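Local coordinates for magnesium and cobalt efflux protein CorC (Neisseria meningitidis serogroup B, PDB 3OI8), which probably takes part in magnesium and cobalt ion transport, this fragment being its adenosine-binding region with a pair of CBS domains, at residues 132-136 against 148-152; 51-55 against 71-77; 80-84 against 143-147. One frame throughout, in Å; residues are numbered along the deposited sequence.

Overall arrangement
Contacts 1 and 2 lie in different CBS domains and meet at the chain C adenosine, while contact 3 joins the two domains away from it. Contact 2 (51-55 with 71-77) belongs to the first domain and contact 1 (132-136 with 148-152) to the second; their centres are 13 Å apart. They also meet directly: Met135 CE lies 3.4 Å from Arg73 O, and Leu148 CD2 lies 3.7 Å from Pro75 CG. Contact 3 (80-84 with 143-147) is at the surface, its centre 12 Å from that of contact 2 and 16 Å from that of contact 1. It shares strand 145-150 with contact 1, and the Lys81 side chain is about 8 Å from a bound adenosine.

Contact 1: residues 132-136 against 148-152; sequences RNHMA and LVTFE. With ADN (adenosine), chain F; ADN (adenosine), chain C.
Met135 and Thr150 face each other as a non-hydrogen-bonded antiparallel pair, their CA atoms 4.3 Å apart, and Ala136 and Val149 form the hydrogen-bonded pair beside it. Two backbone bonds close that second pair; Ala136 N reaches Val149 O at 2.8 Å. A third runs from Phe151 N to His134 O at 2.8 Å, carrying the hairpin register into the first turn of helix 151-154.

The selenomethionine Met135 can be followed outward. CB and CG pass beside Val149 O. With CG anti to the backbone N (chi1 165°) and the chain straight at chi2, SE is carried out to Pro75 of strand 73-77. The bend at chi3 then turns CE so that it touches both Thr150 CG2, at 3.7 Å, and N7 of the chain C adenosine, at 3.8 Å, with Leu148 CD1 also near. Leu148 sends its other branch to the purine, CD2 lying 3.8 Å from adenosine N1.

At the loop end, His134 turns the edge of its imidazole toward the face of Phe151 in an offset T-shaped pair, planes at 81° and centroids 5.7 Å apart. Its NE2 is taken by Glu152 of the second subunit, while Phe151 packs on Leu125 and Phe128 of helix 121-130. Thr150, at the N-cap, accepts from Asp153 N through OG1, and Asp153 in turn binds the chain C adenosine. The chemistry is thus divided: backbone bonds hold this CBS hairpin together, apolar CE and CD2 groups meet the purine without polar bonds, and the polar tip of His134 serves the dimer interface.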
# COMPACT_ATOMS: atom_id res chain seq x y z
N ARG A 132 -1.88 0.64 -10.62
CA ARG A 132 -2.15 -0.35 -9.58
C ARG A 132 -0.91 -1.21 -9.40
O ARG A 132 -1.00 -2.43 -9.22
CB ARG A 132 -3.36 -1.21 -9.94
CG ARG A 132 -4.70 -0.53 -9.77
CD ARG A 132 -4.98 -0.24 -8.30
NE ARG A 132 -6.40 -0.03 -8.07
CZ ARG A 132 -7.29 -1.01 -7.94
NH1 ARG A 132 -6.90 -2.27 -8.03
NH2 ARG A 132 -8.57 -0.73 -7.72
N ASN A 133 0.24 -0.56 -9.48
CA ASN A 133 1.53 -1.22 -9.35
C ASN A 133 1.97 -1.14 -7.89
O ASN A 133 1.56 -0.22 -7.17
CB ASN A 133 2.57 -0.52 -10.23
CG ASN A 133 3.62 -1.47 -10.74
OD1 ASN A 133 3.31 -2.64 -11.00
ND2 ASN A 133 4.86 -1.00 -10.87
N HIS A 134 2.79 -2.10 -7.46
CA HIS A 134 3.32 -2.09 -6.09
C HIS A 134 4.85 -2.14 -6.02
O HIS A 134 5.45 -1.79 -5.00
CB HIS A 134 2.74 -3.25 -5.29
CG HIS A 134 1.32 -3.03 -4.88
ND1 HIS A 134 0.26 -3.62 -5.54
CD2 HIS A 134 0.78 -2.26 -3.90
CE1 HIS A 134 -0.87 -3.23 -4.98
NE2 HIS A 134 -0.58 -2.41 -3.98
N MSE A 135 5.48 -2.61 -7.09
CA MSE A 135 6.93 -2.77 -7.08
C MSE A 135 7.49 -2.37 -8.44
O MSE A 135 6.87 -2.61 -9.48
CB MSE A 135 7.31 -4.21 -6.71
CG MSE A 135 8.75 -4.62 -7.01
SE MSE A 135 9.14 -6.48 -6.48
CE MSE A 135 9.08 -6.27 -4.53
N ALA A 136 8.66 -1.74 -8.43
CA ALA A 136 9.38 -1.50 -9.68
C ALA A 136 10.81 -1.97 -9.50
O ALA A 136 11.32 -2.06 -8.38
CB ALA A 136 9.35 -0.04 -10.05
N LEU A 148 15.37 -2.62 -6.22
CA LEU A 148 13.93 -2.60 -6.44
C LEU A 148 13.34 -1.55 -5.50
O LEU A 148 14.02 -1.11 -4.55
CB LEU A 148 13.31 -4.00 -6.20
CG LEU A 148 13.35 -4.62 -4.80
CD1 LEU A 148 12.30 -4.00 -3.88
CD2 LEU A 148 13.11 -6.15 -4.88
N VAL A 149 12.12 -1.12 -5.78
CA VAL A 149 11.44 -0.14 -4.93
C VAL A 149 9.96 -0.50 -4.85
O VAL A 149 9.37 -0.97 -5.84
CB VAL A 149 11.69 1.33 -5.41
CG1 VAL A 149 11.26 1.53 -6.86
CG2 VAL A 149 11.01 2.35 -4.48
N THR A 150 9.39 -0.33 -3.65
CA THR A 150 8.00 -0.72 -3.44
C THR A 150 7.12 0.44 -2.93
O THR A 150 7.60 1.35 -2.26
CB THR A 150 7.89 -1.88 -2.41
OG1 THR A 150 8.16 -1.38 -1.10
CG2 THR A 150 8.90 -3.00 -2.74
N PHE A 151 5.84 0.35 -3.27
CA PHE A 151 4.80 1.26 -2.82
C PHE A 151 4.80 1.36 -1.30
O PHE A 151 4.87 2.45 -0.73
CB PHE A 151 3.45 0.76 -3.33
CG PHE A 151 2.25 1.53 -2.83
CD1 PHE A 151 1.96 2.79 -3.33
CD2 PHE A 151 1.41 0.98 -1.87
CE1 PHE A 151 0.85 3.50 -2.87
CE2 PHE A 151 0.30 1.68 -1.40
CZ PHE A 151 0.02 2.95 -1.91
N GLU A 152 4.76 0.22 -0.64
CA GLU A 152 4.66 0.22 0.81
C GLU A 152 5.86 0.87 1.48
O GLU A 152 5.73 1.46 2.55
CB GLU A 152 4.39 -1.20 1.34
CG GLU A 152 3.07 -1.76 0.83
CD GLU A 152 2.64 -3.04 1.53
OE1 GLU A 152 1.46 -3.45 1.36
OE2 GLU A 152 3.46 -3.63 2.26
O5' ADN F . -7.48 -2.55 -3.75
C5' ADN F . -8.38 -2.09 -4.73
C4' ADN F . -9.64 -1.46 -4.05
O4' ADN F . -10.39 -2.49 -3.34
C3' ADN F . -9.24 -0.38 -3.01
O3' ADN F . -10.10 0.72 -3.13
C2' ADN F . -9.46 -1.03 -1.67
O2' ADN F . -9.94 -0.10 -0.73
C1' ADN F . -10.59 -2.02 -1.98
N9 ADN F . -10.47 -3.14 -1.07
C8 ADN F . -9.22 -3.68 -0.39
N7 ADN F . -9.65 -4.85 0.46
C5 ADN F . -11.16 -5.02 0.28
C6 ADN F . -12.18 -6.03 0.88
N6 ADN F . -11.74 -7.09 1.78
N1 ADN F . -13.59 -5.92 0.51
C2 ADN F . -14.08 -4.84 -0.44
N3 ADN F . -13.08 -3.85 -1.02
C4 ADN F . -11.66 -3.96 -0.65
O5' ADN C . 8.12 -6.99 3.04
C5' ADN C . 8.37 -6.17 4.16
C4' ADN C . 9.47 -5.12 3.82
O4' ADN C . 10.60 -5.77 3.15
C3' ADN C . 8.93 -4.03 2.87
O3' ADN C . 8.66 -2.86 3.59
C2' ADN C . 10.04 -3.79 1.87
O2' ADN C . 10.87 -2.74 2.31
C1' ADN C . 10.86 -5.08 1.89
N9 ADN C . 10.53 -5.95 0.76
C8 ADN C . 9.15 -6.27 0.21
N7 ADN C . 9.33 -7.25 -0.91
C5 ADN C . 10.83 -7.54 -1.05
C6 ADN C . 11.63 -8.47 -2.02
N6 ADN C . 10.91 -9.29 -2.99
N1 ADN C . 13.08 -8.54 -1.91
C2 ADN C . 13.83 -7.72 -0.86
N3 ADN C . 13.04 -6.82 0.09
C4 ADN C . 11.56 -6.74 -0.02
O HOH W 1 4.30 -2.63 -1.84

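Contact 2: residues 51-55 against 71-77; sequences NVLKE and HSRFPVI. With ADN (adenosine), chain C.
Polar side-chain bonding is concentrated at the ligand end, where His71 NE2 donates to Asn51 OD1 at 2.7 Å, in the carbonyl plane on a lone pair and only 2° out of the imidazole plane. The bond is somewhat bent, 146° at the hydrogen. On the other side, ND1 shares a hydrogen bond with adenosine O5', so both ring nitrogens are bonded, which fixes the rotation of the ring, while the purine covers one face of the imidazole, adenosine C5 lying 3.3 Å above the plane of the His71 ring and over its centre.

The adenine base itself is bonded by main chain. Asn51 N donates to N1 at 2.7 Å, and N6 gives hydrogens to Asn51 O and, at 2.8 Å, to Arg73 O, so the base is read through its amino edge.

Backbone bonds join Leu53 N to Pro75 O and Ile77 N to Leu53 O (2.8 Å), pairing the strands in parallel; helix 59-69 completes the beta-alpha-beta crossover of the CBS domain.

Apolar contacts lie along both faces of this pairing. Leu53 CD1 meets Phe74 CB at 3.8 Å, and helix 59-69 packs on the pair, Tyr65 on Leu53 and Val66 on Phe74. Across the sheet, Val52 puts CG1 against Pro75 CB and CG2 against Ile77 CD1, and Lys54, bent at chi2 (-48°), lays its CD alongside that same methyl at 3.7 Å.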
# COMPACT_ATOMS: atom_id res chain seq x y z
N ASN A 51 15.27 -10.04 -2.32
CA ASN A 51 14.89 -11.45 -2.29
C ASN A 51 14.23 -11.80 -3.61
O ASN A 51 13.17 -11.26 -3.93
CB ASN A 51 13.93 -11.74 -1.13
CG ASN A 51 14.60 -11.63 0.23
OD1 ASN A 51 14.06 -11.01 1.15
ND2 ASN A 51 15.77 -12.24 0.38
N VAL A 52 14.86 -12.69 -4.39
CA VAL A 52 14.35 -13.04 -5.72
C VAL A 52 14.02 -14.53 -5.85
O VAL A 52 14.43 -15.35 -5.03
CB VAL A 52 15.38 -12.67 -6.81
CG1 VAL A 52 15.69 -11.17 -6.78
CG2 VAL A 52 16.66 -13.49 -6.64
N LEU A 53 13.28 -14.88 -6.91
CA LEU A 53 12.99 -16.28 -7.21
C LEU A 53 13.66 -16.67 -8.52
O LEU A 53 13.69 -15.87 -9.46
CB LEU A 53 11.48 -16.49 -7.34
CG LEU A 53 10.66 -16.08 -6.11
CD1 LEU A 53 9.18 -16.17 -6.42
CD2 LEU A 53 11.02 -16.95 -4.91
N LYS A 54 14.17 -17.90 -8.60
CA LYS A 54 14.80 -18.39 -9.83
C LYS A 54 13.74 -18.91 -10.78
O LYS A 54 12.79 -19.58 -10.37
CB LYS A 54 15.80 -19.53 -9.56
CG LYS A 54 16.76 -19.33 -8.40
CD LYS A 54 17.44 -17.98 -8.42
CE LYS A 54 18.31 -17.83 -7.17
NZ LYS A 54 18.56 -16.41 -6.76
N GLU A 55 13.91 -18.58 -12.05
CA GLU A 55 13.03 -18.98 -13.14
C GLU A 55 12.51 -20.42 -13.01
O GLU A 55 11.31 -20.67 -13.13
CB GLU A 55 13.84 -18.84 -14.45
CG GLU A 55 13.04 -18.83 -15.74
CD GLU A 55 13.91 -18.55 -16.98
OE1 GLU A 55 15.16 -18.57 -16.87
OE2 GLU A 55 13.34 -18.29 -18.06
N HIS A 71 7.39 -11.66 2.12
CA HIS A 71 7.09 -10.56 1.18
C HIS A 71 5.87 -10.91 0.35
O HIS A 71 5.49 -12.08 0.23
CB HIS A 71 8.27 -10.27 0.22
CG HIS A 71 9.56 -9.97 0.90
ND1 HIS A 71 9.70 -8.98 1.85
CD2 HIS A 71 10.80 -10.52 0.75
CE1 HIS A 71 10.96 -8.94 2.26
NE2 HIS A 71 11.64 -9.87 1.61
N SER A 72 5.28 -9.89 -0.27
CA SER A 72 4.12 -10.11 -1.13
C SER A 72 4.48 -10.24 -2.60
O SER A 72 3.77 -10.92 -3.35
CB SER A 72 3.10 -8.97 -0.95
OG SER A 72 2.57 -8.98 0.37
N ARG A 73 5.56 -9.58 -3.02
CA ARG A 73 5.99 -9.58 -4.43
C ARG A 73 7.48 -9.87 -4.54
O ARG A 73 8.25 -9.45 -3.68
CB ARG A 73 5.67 -8.23 -5.07
CG ARG A 73 4.23 -8.14 -5.56
CD ARG A 73 3.69 -6.76 -5.47
NE ARG A 73 3.65 -6.31 -4.08
CZ ARG A 73 2.54 -6.15 -3.37
NH1 ARG A 73 2.62 -5.75 -2.11
NH2 ARG A 73 1.36 -6.39 -3.92
N PHE A 74 7.87 -10.59 -5.59
CA PHE A 74 9.25 -11.05 -5.79
C PHE A 74 9.67 -10.92 -7.26
O PHE A 74 8.98 -11.43 -8.15
CB PHE A 74 9.37 -12.53 -5.41
CG PHE A 74 8.98 -12.82 -3.98
CD1 PHE A 74 9.95 -13.00 -3.01
CD2 PHE A 74 7.65 -12.91 -3.62
CE1 PHE A 74 9.60 -13.28 -1.69
CE2 PHE A 74 7.30 -13.17 -2.31
CZ PHE A 74 8.27 -13.35 -1.34
N PRO A 75 10.81 -10.26 -7.52
CA PRO A 75 11.39 -10.31 -8.87
C PRO A 75 11.72 -11.76 -9.20
O PRO A 75 12.17 -12.49 -8.33
CB PRO A 75 12.72 -9.55 -8.72
CG PRO A 75 12.56 -8.72 -7.47
CD PRO A 75 11.65 -9.51 -6.57
N VAL A 76 11.52 -12.16 -10.44
CA VAL A 76 11.92 -13.50 -10.86
C VAL A 76 13.08 -13.34 -11.84
O VAL A 76 12.99 -12.53 -12.76
CB VAL A 76 10.76 -14.25 -11.54
CG1 VAL A 76 11.25 -15.57 -12.15
CG2 VAL A 76 9.63 -14.53 -10.51
N ILE A 77 14.16 -14.09 -11.62
CA ILE A 77 15.38 -13.89 -12.39
C ILE A 77 15.76 -15.09 -13.26
O ILE A 77 15.34 -16.23 -13.01
CB ILE A 77 16.59 -13.57 -11.50
CG1 ILE A 77 16.87 -14.74 -10.54
CG2 ILE A 77 16.38 -12.26 -10.76
CD1 ILE A 77 18.25 -14.75 -9.93
O5' ADN C . 8.12 -6.99 3.04
C5' ADN C . 8.37 -6.17 4.16
C4' ADN C . 9.47 -5.12 3.82
O4' ADN C . 10.60 -5.77 3.15
C3' ADN C . 8.93 -4.03 2.87
O3' ADN C . 8.66 -2.86 3.59
C2' ADN C . 10.04 -3.79 1.87
O2' ADN C . 10.87 -2.74 2.31
C1' ADN C . 10.86 -5.08 1.89
N9 ADN C . 10.53 -5.95 0.76
C8 ADN C . 9.15 -6.27 0.21
N7 ADN C . 9.33 -7.25 -0.91
C5 ADN C . 10.83 -7.54 -1.05
C6 ADN C . 11.63 -8.47 -2.02
N6 ADN C . 10.91 -9.29 -2.99
N1 ADN C . 13.08 -8.54 -1.91
C2 ADN C . 13.83 -7.72 -0.86
N3 ADN C . 13.04 -6.82 0.09
C4 ADN C . 11.56 -6.74 -0.02

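Contact 3: residues 80-84 against 143-147; sequences DKDEV and GGTSG
Thr145 meets the turn at 80-83 with two hydrogen bonds, one from its side chain and one from its backbone. OG1 donates to Lys81 O at 2.6 Å, approaching with a 17° tilt from the carbonyl plane. Thr145 N donates to Asp82 OD1 at 2.9 Å, nearly in line with the carboxylate C-O bond. OG1 is set anti to the carbonyl carbon (chi1 -65°), which leaves it facing Lys81 O, and Val84 CG2 lies 3.9 Å from that hydroxyl.

The next shell fixes the acceptors. Asp80 OD1 takes the hydrogen of Asp82 N at 3.0 Å from above its carboxylate plane, and Glu83 N bonds to Asp80 O at 2.9 Å, closing the turn. Lys81 extends away from Thr145 to give its ammonium to Arg47 O. On the opposing segment, Gly144 N is held by Asp140 OD1 and Thr145 O by Arg47.

Farther along, Ser146 and Gly147 both face Val138 of strand 135-139, a classic beta bulge. The contact therefore joins an Asx turn within a type I beta turn, on the loop leading to strand 84-89 of one CBS domain, to the start of strand 145-150 in the other.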
# COMPACT_ATOMS: atom_id res chain seq x y z
N ASP A 80 20.98 -14.32 -13.44
CA ASP A 80 21.37 -13.59 -12.25
C ASP A 80 20.48 -12.36 -12.12
O ASP A 80 19.52 -12.17 -12.89
CB ASP A 80 22.86 -13.19 -12.29
CG ASP A 80 23.21 -12.33 -13.49
OD1 ASP A 80 22.31 -11.65 -14.02
OD2 ASP A 80 24.39 -12.32 -13.89
N LYS A 81 20.78 -11.50 -11.16
CA LYS A 81 19.86 -10.41 -10.85
C LYS A 81 19.85 -9.32 -11.91
O LYS A 81 19.00 -8.42 -11.88
CB LYS A 81 20.16 -9.84 -9.46
CG LYS A 81 19.91 -10.83 -8.35
CD LYS A 81 20.21 -10.23 -6.99
CE LYS A 81 19.84 -11.21 -5.89
NZ LYS A 81 20.30 -10.70 -4.58
N ASP A 82 20.78 -9.39 -12.86
CA ASP A 82 20.77 -8.47 -13.99
C ASP A 82 19.85 -8.96 -15.12
O ASP A 82 19.71 -8.31 -16.16
CB ASP A 82 22.20 -8.20 -14.48
CG ASP A 82 22.97 -7.33 -13.50
OD1 ASP A 82 22.35 -6.39 -12.96
OD2 ASP A 82 24.16 -7.59 -13.25
N GLU A 83 19.23 -10.11 -14.91
CA GLU A 83 18.23 -10.59 -15.86
C GLU A 83 16.89 -10.81 -15.15
O GLU A 83 16.56 -11.93 -14.78
CB GLU A 83 18.71 -11.89 -16.55
CG GLU A 83 17.75 -12.34 -17.64
CD GLU A 83 18.15 -13.62 -18.37
OE1 GLU A 83 19.01 -14.38 -17.87
OE2 GLU A 83 17.59 -13.85 -19.46
N VAL A 84 16.13 -9.73 -14.93
CA VAL A 84 14.84 -9.85 -14.25
C VAL A 84 13.79 -10.15 -15.31
O VAL A 84 13.67 -9.42 -16.30
CB VAL A 84 14.45 -8.56 -13.47
CG1 VAL A 84 13.02 -8.71 -12.87
CG2 VAL A 84 15.44 -8.26 -12.37
N GLY A 143 21.99 -0.09 -17.72
CA GLY A 143 21.06 -1.18 -18.02
C GLY A 143 21.03 -2.30 -16.99
O GLY A 143 20.16 -3.16 -17.03
N GLY A 144 21.98 -2.29 -16.05
CA GLY A 144 22.02 -3.30 -15.01
C GLY A 144 21.01 -3.00 -13.91
O GLY A 144 20.51 -1.88 -13.80
N THR A 145 20.71 -4.01 -13.10
CA THR A 145 19.79 -3.88 -11.97
C THR A 145 20.48 -3.18 -10.80
O THR A 145 21.54 -3.62 -10.36
CB THR A 145 19.34 -5.28 -11.51
OG1 THR A 145 18.58 -5.90 -12.55
CG2 THR A 145 18.51 -5.20 -10.26
N SER A 146 19.89 -2.09 -10.31
CA SER A 146 20.42 -1.37 -9.15
C SER A 146 19.71 -1.82 -7.88
O SER A 146 20.27 -1.78 -6.80
CB SER A 146 20.22 0.15 -9.29
OG SER A 146 20.83 0.63 -10.46
N GLY A 147 18.45 -2.22 -8.03
CA GLY A 147 17.69 -2.71 -6.89
C GLY A 147 16.21 -2.73 -7.24
O GLY A 147 15.84 -2.84 -8.40